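Local coordinates for protein CDA peptide synthetase I (Streptomyces coelicolor, PDB 5DU9) that forms the condensation domain of a modular peptide synthetase, a two-lobed fold that here holds the ligand (2S)-2-amino-N-butyl-propanamide in a pocket, at residues Leu103-Ser109 / His140-Gly146; Trp121-Arg126 / His150-Leu154; Arg214-Thr218 / Leu350-Leu354. The protein carries 1 engineered substitution. All blocks are in the same frame, centred on the assembly; numbering follows the deposited sequence.

Interaction 1. Residues Leu103-Ser109 / His140-Gly146; sequences LRHIDLS and HALFTLG
Two donors grip the carbonyl oxygen of His140: Arg104 N, 3.1 Å from His140 O, and a water that also accepts from Arg104 NE. The extended arginine chain carries NE to this water, which lies in the guanidinium plane at its edge. From there strands 103-107 and 138-146 run parallel and exchange bonds in alternation. Leu142 N reaches Arg104 O over 2.7 Å in a nearly straight bond (176°), Ile106 N binds Leu142 O, and Thr144 N binds Ile106 O. Just past the strand, Leu108 N makes a more bent bond to Thr144 O (137°).

On the face bearing His105, Leu142 and Thr144, His105 CG lies anti to the backbone N (chi1 -177°), which brings the imidazole to where NE2 shares a 2.7 Å hydrogen bond with Thr144 OG1. The same ring turns its edge to the backbone, CD2 lying 3.4 Å from Leu142 O, while His46 stacks on the ring. On the opposite face Ile106 runs alongside Phe143, with Ile106 CD1 3.5 Å from Phe143 CE1, and Trp121 meets the phenyl ring edge-to-face. Asp107, at the end of the strand, accepts from Ser109 N through OD1, an Asx turn, and the same oxygen takes the Ser109 OG bond. Parallel pairing of an edge strand with the next strand, linked through helix 114-126, is the hallmark of a beta-alpha-beta unit.

Interaction 2. Residues Trp121-Arg126 / His150-Leu154; sequences WMDRDR and HLYYL
With Tyr153 CG anti to the backbone N (chi1 165°) and Met122 CG anti to its carbonyl carbon (chi1 -68°), the phenol and the thioether come to lie against each other between sheet and helix, overlapping head to tail. Met122 CG sits over one face of the phenol ring, 3.8 Å from the Tyr153 centroid, a CH-pi contact. Its sulfur follows obliquely toward the root of the ring, with SD 3.4 Å from Tyr153 CD1, which makes this a Met-aromatic contact as well. The same sulfur, Met122 SD, also touches Leu151 CD2 at 3.8 Å, so one thioether spans two inward-facing residues of the strand. Trp121 contributes the edge of its indole, CZ3 lying 3.9 Å from Tyr153 CD2, its side chain running roughly perpendicular to that of the tyrosine.

At the far end of the phenol, Tyr153 OH donates to Asp125 OD2 over 2.7 Å. The hydroxyl comes to the anti side of that oxygen, 25° out of the carboxylate plane. Asp125 is engaged further: OD2 forms a salt bridge with Arg33 NH2 and OD1 bonds to Ser139 OG. These partners fix the carboxylate's rotation, and the nearby arginine would probably help keep it ionised. Segment 121-126 runs almost parallel to 150-154, their axes 10.2 Å apart at closest, because this strand is antiparallel to 138-146, the second strand of the beta-alpha-beta unit to which the helix belongs; the unit's helix thus packs over the next strand of the mixed sheet.

Interaction 3. Residues Arg214-Thr218 / Leu350-Leu354; sequences RAYWT and LDREL
Leu350 and Trp217 form the buried side of a helix-helix packing contact in the condensation domain, while Arg214 and Glu353 close its outer side with a salt bridge. Segments 214-218 and 350-354 of helices 208-220 and 347-354 cross at -64° and meet over a short patch. In the buried part, the leucine comes across the base of the indole side chain at about a right angle: Leu350 CD1 lies 3.8 Å from Trp217 CB, and Leu350 CD2 approaches the ring obliquely. The same Leu350 CD1 lies 4.1 Å from Thr218 N, at the start of the next residue. Pro314 of strand 311-318 touches both Trp217 and Leu350, and Trp217 NE1 is bonded to His342 O, which helps fix the indole. Helix 347-354 also carries Glu348, a residue of the pocket that holds (2S)-2-amino-N-butyl-propanamide.

The outer side is more open to solvent, with Arg214 exposed and Glu353 partly so. Arg214 is fully extended and presents the NE side of its guanidinium to the carboxylate; the better bonds go one nitrogen to each oxygen, with weak crossed bonds between the other pairs. The bond from Arg214 NE to Glu353 OE1 measures 2.8 Å and uses the syn lone pair; that from Arg214 NH2 to Glu353 OE2 is 3.1 Å and comes from above the carboxylate plane. With the two planes 78° apart, this is a twisted grip rather than a flat fork, and its bonds are all bent. Between the two regions, Thr218 CG2 rests 3.6 Å from Glu353 OE2. The threonine hydroxyl turns back instead to its own helix, where Thr218 OG1, 2.8 Å away, and Thr218 N reach Arg214 O from opposite faces of the carbonyl plane.

Interactions 1 and 2 belong to one sheet-and-helix layer. Their segments alternate along the chain, in the order 103-109, 121-126, 140-146 and 150-154, and their centres are 9 Å apart. Strands 138-146 and 149-157 are neighbours in the same mixed sheet, with 103-107 at its edge, and helix 114-126 covers one face of all three. Interaction 3 comes later in the chain and lies on the opposite side of its centre, about 46 Å from interaction 1 and 38 Å from interaction 2, centre to centre. The contacts thus sit in separate regions of the condensation domain, consistent with its two-lobed architecture.

Interaction 1. Residues Leu103-Ser109 / His140-Gly146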
loop_
_atom_site.group_PDB
_atom_site.type_symbol
_atom_site.label_atom_id
_atom_site.label_comp_id
_atom_site.label_asym_id
_atom_site.label_seq_id
_atom_site.Cartn_x
_atom_site.Cartn_y
_atom_site.Cartn_z
ATOM N N LEU A 103 14.453 6.054 -17.285
ATOM C CA LEU A 103 13.035 6.210 -17.568
ATOM C C LEU A 103 12.760 5.696 -18.971
ATOM O O LEU A 103 13.159 6.312 -19.964
ATOM C CB LEU A 103 12.592 7.667 -17.439
ATOM C CG LEU A 103 11.122 7.915 -17.799
ATOM C CD1 LEU A 103 10.198 7.177 -16.847
ATOM C CD2 LEU A 103 10.818 9.401 -17.801
ATOM N N ARG A 104 12.093 4.553 -19.054
ATOM C CA ARG A 104 11.728 4.000 -20.346
ATOM C C ARG A 104 10.604 4.825 -20.955
ATOM O O ARG A 104 9.746 5.340 -20.238
ATOM C CB ARG A 104 11.292 2.541 -20.217
ATOM C CG ARG A 104 12.347 1.601 -19.663
ATOM C CD ARG A 104 11.845 0.167 -19.705
ATOM N NE ARG A 104 12.741 -0.769 -19.027
ATOM C CZ ARG A 104 13.740 -1.423 -19.614
ATOM N NH1 ARG A 104 13.998 -1.250 -20.902
ATOM N NH2 ARG A 104 14.491 -2.255 -18.905
ATOM N N HIS A 105 10.627 4.959 -22.275
ATOM C CA HIS A 105 9.489 5.500 -23.008
ATOM C C HIS A 105 8.933 4.438 -23.935
ATOM O O HIS A 105 9.598 4.012 -24.879
ATOM C CB HIS A 105 9.863 6.733 -23.820
ATOM C CG HIS A 105 8.695 7.352 -24.523
ATOM N ND1 HIS A 105 8.813 8.049 -25.705
ATOM C CD2 HIS A 105 7.378 7.369 -24.205
ATOM C CE1 HIS A 105 7.620 8.471 -26.085
ATOM N NE2 HIS A 105 6.732 8.072 -25.192
ATOM N N ILE A 106 7.708 4.018 -23.650
ATOM C CA ILE A 106 7.025 3.019 -24.451
ATOM C C ILE A 106 5.833 3.670 -25.135
ATOM O O ILE A 106 4.832 3.984 -24.492
ATOM C CB ILE A 106 6.578 1.829 -23.590
ATOM C CG1 ILE A 106 7.809 1.179 -22.949
ATOM C CG2 ILE A 106 5.808 0.816 -24.431
ATOM C CD1 ILE A 106 7.502 0.081 -21.967
ATOM N N ASP A 107 5.961 3.881 -26.440
ATOM C CA ASP A 107 4.927 4.543 -27.220
ATOM C C ASP A 107 3.904 3.525 -27.712
ATOM O O ASP A 107 4.148 2.801 -28.674
ATOM C CB ASP A 107 5.554 5.294 -28.399
ATOM C CG ASP A 107 4.553 6.165 -29.142
ATOM O OD1 ASP A 107 3.341 6.065 -28.865
ATOM O OD2 ASP A 107 4.983 6.950 -30.014
ATOM N N LEU A 108 2.760 3.478 -27.038
ATOM C CA LEU A 108 1.671 2.596 -27.433
ATOM C C LEU A 108 0.592 3.370 -28.187
ATOM O O LEU A 108 -0.506 2.863 -28.411
ATOM C CB LEU A 108 1.079 1.903 -26.203
ATOM C CG LEU A 108 2.070 1.034 -25.421
ATOM C CD1 LEU A 108 1.461 0.536 -24.119
ATOM C CD2 LEU A 108 2.546 -0.140 -26.268
ATOM N N SER A 109 0.913 4.600 -28.584
ATOM C CA SER A 109 0.006 5.391 -29.404
ATOM C C SER A 109 -0.018 4.810 -30.808
ATOM O O SER A 109 0.911 5.011 -31.590
ATOM C CB SER A 109 0.432 6.858 -29.447
ATOM O OG SER A 109 1.476 7.055 -30.385
ATOM N N HIS A 140 11.114 2.227 -13.850
ATOM C CA HIS A 140 10.318 3.378 -14.259
ATOM C C HIS A 140 10.019 3.341 -15.746
ATOM O O HIS A 140 10.916 3.134 -16.564
ATOM C CB HIS A 140 11.047 4.677 -13.916
ATOM C CG HIS A 140 11.421 4.797 -12.473
ATOM N ND1 HIS A 140 10.777 5.655 -11.606
ATOM C CD2 HIS A 140 12.370 4.165 -11.742
ATOM C CE1 HIS A 140 11.316 5.548 -10.406
ATOM N NE2 HIS A 140 12.282 4.650 -10.460
ATOM N N ALA A 141 8.754 3.547 -16.092
ATOM C CA ALA A 141 8.360 3.618 -17.492
ATOM C C ALA A 141 7.276 4.659 -17.712
ATOM O O ALA A 141 6.330 4.762 -16.934
ATOM C CB ALA A 141 7.885 2.257 -17.979
ATOM N N LEU A 142 7.441 5.433 -18.780
ATOM C CA LEU A 142 6.418 6.354 -19.247
ATOM C C LEU A 142 5.778 5.759 -20.488
ATOM O O LEU A 142 6.459 5.516 -21.482
ATOM C CB LEU A 142 7.013 7.730 -19.558
ATOM C CG LEU A 142 6.030 8.771 -20.103
ATOM C CD1 LEU A 142 5.043 9.197 -19.022
ATOM C CD2 LEU A 142 6.771 9.972 -20.668
ATOM N N PHE A 143 4.478 5.500 -20.417
ATOM C CA PHE A 143 3.730 5.021 -21.571
ATOM C C PHE A 143 3.003 6.174 -22.248
ATOM O O PHE A 143 2.410 7.014 -21.574
ATOM C CB PHE A 143 2.716 3.953 -21.162
ATOM C CG PHE A 143 3.330 2.716 -20.579
ATOM C CD1 PHE A 143 3.672 1.648 -21.394
ATOM C CD2 PHE A 143 3.554 2.612 -19.216
ATOM C CE1 PHE A 143 4.231 0.506 -20.860
ATOM C CE2 PHE A 143 4.113 1.469 -18.679
ATOM C CZ PHE A 143 4.449 0.415 -19.503
ATOM N N THR A 144 3.067 6.215 -23.576
ATOM C CA THR A 144 2.194 7.076 -24.367
ATOM C C THR A 144 1.024 6.221 -24.840
ATOM O O THR A 144 1.230 5.167 -25.443
ATOM C CB THR A 144 2.927 7.698 -25.568
ATOM O OG1 THR A 144 4.053 8.456 -25.108
ATOM C CG2 THR A 144 1.994 8.611 -26.359
ATOM N N LEU A 145 -0.200 6.668 -24.566
ATOM C CA LEU A 145 -1.388 5.846 -24.817
ATOM C C LEU A 145 -2.264 6.314 -25.973
ATOM O O LEU A 145 -3.254 5.658 -26.304
ATOM C CB LEU A 145 -2.248 5.790 -23.557
ATOM C CG LEU A 145 -1.581 5.232 -22.302
ATOM C CD1 LEU A 145 -2.594 5.180 -21.170
ATOM C CD2 LEU A 145 -0.982 3.857 -22.554
ATOM N N GLY A 146 -1.919 7.440 -26.580
ATOM C CA GLY A 146 -2.767 8.006 -27.616
ATOM C C GLY A 146 -3.802 8.933 -27.009
ATOM O O GLY A 146 -4.143 8.811 -25.831
HETATM O O HOH W 1 11.616 0.332 -16.536
#

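Interaction 2. Residues Trp121-Arg126 / His150-Leu154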
loop_
_atom_site.group_PDB
_atom_site.type_symbol
_atom_site.label_atom_id
_atom_site.label_comp_id
_atom_site.label_asym_id
_atom_site.label_seq_id
_atom_site.Cartn_x
_atom_site.Cartn_y
_atom_site.Cartn_z
ATOM N N TRP A 121 2.713 -5.017 -19.712
ATOM C CA TRP A 121 4.112 -4.637 -19.529
ATOM C C TRP A 121 4.454 -4.517 -18.049
ATOM O O TRP A 121 5.499 -4.997 -17.599
ATOM C CB TRP A 121 4.413 -3.313 -20.239
ATOM C CG TRP A 121 5.880 -3.064 -20.429
ATOM C CD1 TRP A 121 6.606 -3.281 -21.564
ATOM C CD2 TRP A 121 6.802 -2.561 -19.454
ATOM N NE1 TRP A 121 7.921 -2.942 -21.357
ATOM C CE2 TRP A 121 8.068 -2.502 -20.071
ATOM C CE3 TRP A 121 6.680 -2.158 -18.121
ATOM C CZ2 TRP A 121 9.201 -2.049 -19.400
ATOM C CZ3 TRP A 121 7.809 -1.716 -17.459
ATOM C CH2 TRP A 121 9.052 -1.665 -18.099
ATOM N N MET A 122 3.570 -3.871 -17.295
ATOM C CA MET A 122 3.788 -3.671 -15.869
ATOM C C MET A 122 3.765 -5.004 -15.122
ATOM O O MET A 122 4.560 -5.223 -14.209
ATOM C CB MET A 122 2.736 -2.718 -15.297
ATOM C CG MET A 122 2.866 -1.289 -15.809
ATOM S SD MET A 122 1.712 -0.130 -15.048
ATOM C CE MET A 122 0.163 -0.642 -15.779
ATOM N N ASP A 123 2.861 -5.893 -15.513
ATOM C CA ASP A 123 2.769 -7.209 -14.887
ATOM C C ASP A 123 4.047 -8.015 -15.103
ATOM O O ASP A 123 4.525 -8.696 -14.198
ATOM C CB ASP A 123 1.572 -7.986 -15.437
ATOM C CG ASP A 123 0.244 -7.418 -14.983
ATOM O OD1 ASP A 123 0.217 -6.700 -13.963
ATOM O OD2 ASP A 123 -0.776 -7.702 -15.643
ATOM N N ARG A 124 4.600 -7.935 -16.306
ATOM C CA ARG A 124 5.825 -8.653 -16.618
ATOM C C ARG A 124 7.020 -8.030 -15.893
ATOM O O ARG A 124 7.938 -8.731 -15.476
ATOM C CB ARG A 124 6.050 -8.676 -18.129
ATOM C CG ARG A 124 5.015 -9.518 -18.860
ATOM C CD ARG A 124 5.080 -9.337 -20.366
ATOM N NE ARG A 124 6.274 -9.947 -20.942
ATOM C CZ ARG A 124 6.368 -11.225 -21.304
ATOM N NH1 ARG A 124 5.340 -12.050 -21.147
ATOM N NH2 ARG A 124 7.499 -11.684 -21.822
ATOM N N ASP A 125 7.004 -6.714 -15.728
ATOM C CA ASP A 125 8.065 -6.053 -14.980
ATOM C C ASP A 125 8.012 -6.467 -13.514
ATOM O O ASP A 125 9.039 -6.778 -12.909
ATOM C CB ASP A 125 7.959 -4.533 -15.098
ATOM C CG ASP A 125 9.094 -3.818 -14.387
ATOM O OD1 ASP A 125 10.158 -3.631 -15.011
ATOM O OD2 ASP A 125 8.926 -3.467 -13.200
ATOM N N ARG A 126 6.805 -6.476 -12.959
ATOM C CA ARG A 126 6.597 -6.812 -11.553
ATOM C C ARG A 126 7.042 -8.240 -11.247
ATOM O O ARG A 126 7.343 -8.570 -10.102
ATOM C CB ARG A 126 5.117 -6.611 -11.187
ATOM C CG ARG A 126 4.618 -7.413 -9.989
ATOM C CD ARG A 126 3.251 -6.917 -9.510
ATOM N NE ARG A 126 2.132 -7.413 -10.321
ATOM C CZ ARG A 126 1.202 -8.274 -9.904
ATOM N NH1 ARG A 126 1.219 -8.767 -8.668
ATOM N NH2 ARG A 126 0.234 -8.646 -10.731
ATOM N N HIS A 150 -1.068 9.703 -20.997
ATOM C CA HIS A 150 0.134 8.991 -20.591
ATOM C C HIS A 150 -0.105 8.141 -19.355
ATOM O O HIS A 150 -1.111 8.289 -18.658
ATOM C CB HIS A 150 1.278 9.970 -20.325
ATOM C CG HIS A 150 1.940 10.476 -21.569
ATOM N ND1 HIS A 150 1.347 11.391 -22.411
ATOM C CD2 HIS A 150 3.144 10.187 -22.116
ATOM C CE1 HIS A 150 2.157 11.645 -23.421
ATOM N NE2 HIS A 150 3.257 10.932 -23.266
ATOM N N LEU A 151 0.837 7.243 -19.099
ATOM C CA LEU A 151 0.831 6.442 -17.888
ATOM C C LEU A 151 2.259 6.348 -17.382
ATOM O O LEU A 151 3.152 5.949 -18.128
ATOM C CB LEU A 151 0.246 5.050 -18.155
ATOM C CG LEU A 151 -0.031 4.155 -16.946
ATOM C CD1 LEU A 151 -1.169 3.197 -17.256
ATOM C CD2 LEU A 151 1.212 3.374 -16.539
ATOM N N TYR A 152 2.473 6.739 -16.129
ATOM C CA TYR A 152 3.782 6.605 -15.499
ATOM C C TYR A 152 3.755 5.435 -14.537
ATOM O O TYR A 152 2.997 5.452 -13.572
ATOM C CB TYR A 152 4.181 7.881 -14.749
ATOM C CG TYR A 152 5.618 7.855 -14.275
ATOM C CD1 TYR A 152 6.003 7.081 -13.185
ATOM C CD2 TYR A 152 6.595 8.591 -14.931
ATOM C CE1 TYR A 152 7.320 7.046 -12.762
ATOM C CE2 TYR A 152 7.909 8.565 -14.511
ATOM C CZ TYR A 152 8.265 7.790 -13.427
ATOM O OH TYR A 152 9.576 7.760 -13.014
ATOM N N TYR A 153 4.592 4.433 -14.799
ATOM C CA TYR A 153 4.691 3.253 -13.946
ATOM C C TYR A 153 5.878 3.339 -13.005
ATOM O O TYR A 153 7.009 3.563 -13.430
ATOM C CB TYR A 153 4.806 1.989 -14.801
ATOM C CG TYR A 153 5.272 0.750 -14.054
ATOM C CD1 TYR A 153 4.458 0.121 -13.119
ATOM C CD2 TYR A 153 6.518 0.194 -14.310
ATOM C CE1 TYR A 153 4.879 -1.016 -12.451
ATOM C CE2 TYR A 153 6.947 -0.945 -13.647
ATOM C CZ TYR A 153 6.122 -1.548 -12.724
ATOM O OH TYR A 153 6.555 -2.685 -12.072
ATOM N N LEU A 154 5.594 3.147 -11.722
ATOM C CA LEU A 154 6.612 3.066 -10.688
ATOM C C LEU A 154 6.618 1.662 -10.106
ATOM O O LEU A 154 5.719 1.291 -9.348
ATOM C CB LEU A 154 6.354 4.097 -9.586
ATOM C CG LEU A 154 7.243 3.994 -8.341
ATOM C CD1 LEU A 154 8.699 4.242 -8.682
ATOM C CD2 LEU A 154 6.768 4.961 -7.266
#

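Interaction 3. Residues Arg214-Thr218 / Leu350-Leu354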
loop_
_atom_site.group_PDB
_atom_site.type_symbol
_atom_site.label_atom_id
_atom_site.label_comp_id
_atom_site.label_asym_id
_atom_site.label_seq_id
_atom_site.Cartn_x
_atom_site.Cartn_y
_atom_site.Cartn_z
ATOM N N ARG A 214 3.322 -4.960 23.839
ATOM C CA ARG A 214 3.428 -6.408 23.722
ATOM C C ARG A 214 2.315 -7.088 24.517
ATOM O O ARG A 214 1.655 -8.006 24.031
ATOM C CB ARG A 214 4.795 -6.881 24.217
ATOM C CG ARG A 214 5.060 -8.363 24.021
ATOM C CD ARG A 214 6.375 -8.765 24.671
ATOM N NE ARG A 214 6.569 -10.211 24.696
ATOM C CZ ARG A 214 7.508 -10.827 25.409
ATOM N NH1 ARG A 214 8.343 -10.127 26.166
ATOM N NH2 ARG A 214 7.610 -12.149 25.370
ATOM N N ALA A 215 2.108 -6.619 25.740
ATOM C CA ALA A 215 1.081 -7.173 26.611
ATOM C C ALA A 215 -0.313 -6.945 26.036
ATOM O O ALA A 215 -1.170 -7.832 26.086
ATOM C CB ALA A 215 1.185 -6.563 27.998
ATOM N N TYR A 216 -0.542 -5.750 25.500
ATOM C CA TYR A 216 -1.836 -5.424 24.905
ATOM C C TYR A 216 -2.185 -6.385 23.778
ATOM O O TYR A 216 -3.274 -6.957 23.750
ATOM C CB TYR A 216 -1.849 -3.992 24.365
ATOM C CG TYR A 216 -3.082 -3.680 23.541
ATOM C CD1 TYR A 216 -4.290 -3.379 24.154
ATOM C CD2 TYR A 216 -3.038 -3.694 22.151
ATOM C CE1 TYR A 216 -5.419 -3.098 23.408
ATOM C CE2 TYR A 216 -4.163 -3.411 21.394
ATOM C CZ TYR A 216 -5.349 -3.115 22.028
ATOM O OH TYR A 216 -6.467 -2.836 21.283
ATOM N N TRP A 217 -1.252 -6.562 22.851
ATOM C CA TRP A 217 -1.529 -7.340 21.651
ATOM C C TRP A 217 -1.618 -8.835 21.932
ATOM O O TRP A 217 -2.486 -9.518 21.392
ATOM C CB TRP A 217 -0.467 -7.065 20.589
ATOM C CG TRP A 217 -0.685 -5.755 19.915
ATOM C CD1 TRP A 217 0.095 -4.638 20.007
ATOM C CD2 TRP A 217 -1.780 -5.412 19.062
ATOM N NE1 TRP A 217 -0.442 -3.625 19.252
ATOM C CE2 TRP A 217 -1.594 -4.075 18.661
ATOM C CE3 TRP A 217 -2.898 -6.108 18.592
ATOM C CZ2 TRP A 217 -2.482 -3.421 17.818
ATOM C CZ3 TRP A 217 -3.776 -5.454 17.745
ATOM C CH2 TRP A 217 -3.566 -4.127 17.374
ATOM N N THR A 218 -0.733 -9.350 22.777
ATOM C CA THR A 218 -0.774 -10.771 23.100
ATOM C C THR A 218 -2.048 -11.091 23.874
ATOM O O THR A 218 -2.651 -12.146 23.675
ATOM C CB THR A 218 0.453 -11.214 23.909
ATOM O OG1 THR A 218 0.601 -10.387 25.069
ATOM C CG2 THR A 218 1.706 -11.128 23.055
ATOM N N LEU A 350 4.216 -9.708 16.651
ATOM C CA LEU A 350 3.064 -10.340 17.286
ATOM C C LEU A 350 2.903 -11.763 16.766
ATOM O O LEU A 350 2.704 -12.696 17.543
ATOM C CB LEU A 350 1.789 -9.532 17.036
ATOM C CG LEU A 350 0.476 -10.136 17.544
ATOM C CD1 LEU A 350 0.534 -10.390 19.046
ATOM C CD2 LEU A 350 -0.697 -9.230 17.197
ATOM N N ASP A 351 3.009 -11.925 15.451
ATOM C CA ASP A 351 2.892 -13.244 14.835
ATOM C C ASP A 351 3.956 -14.204 15.345
ATOM O O ASP A 351 3.674 -15.376 15.588
ATOM C CB ASP A 351 2.986 -13.136 13.313
ATOM C CG ASP A 351 1.746 -12.535 12.691
ATOM O OD1 ASP A 351 0.709 -12.428 13.384
ATOM O OD2 ASP A 351 1.807 -12.177 11.499
ATOM N N ARG A 352 5.179 -13.710 15.508
ATOM C CA ARG A 352 6.278 -14.555 15.966
ATOM C C ARG A 352 6.044 -15.053 17.391
ATOM O O ARG A 352 6.427 -16.170 17.736
ATOM C CB ARG A 352 7.606 -13.798 15.889
ATOM N N GLU A 353 5.407 -14.225 18.214
ATOM C CA GLU A 353 5.157 -14.583 19.605
ATOM C C GLU A 353 3.989 -15.555 19.737
ATOM O O GLU A 353 4.046 -16.492 20.531
ATOM C CB GLU A 353 4.882 -13.339 20.449
ATOM C CG GLU A 353 4.627 -13.669 21.922
ATOM C CD GLU A 353 5.242 -12.676 22.897
ATOM O OE1 GLU A 353 6.140 -11.900 22.505
ATOM O OE2 GLU A 353 4.825 -12.680 24.074
ATOM N N LEU A 354 2.931 -15.328 18.967
ATOM C CA LEU A 354 1.775 -16.218 18.992
ATOM C C LEU A 354 2.128 -17.549 18.339
ATOM O O LEU A 354 1.667 -18.605 18.772
ATOM C CB LEU A 354 0.576 -15.580 18.286
ATOM C CG LEU A 354 0.030 -14.284 18.888
ATOM C CD1 LEU A 354 -1.088 -13.735 18.016
ATOM C CD2 LEU A 354 -0.462 -14.500 20.311
#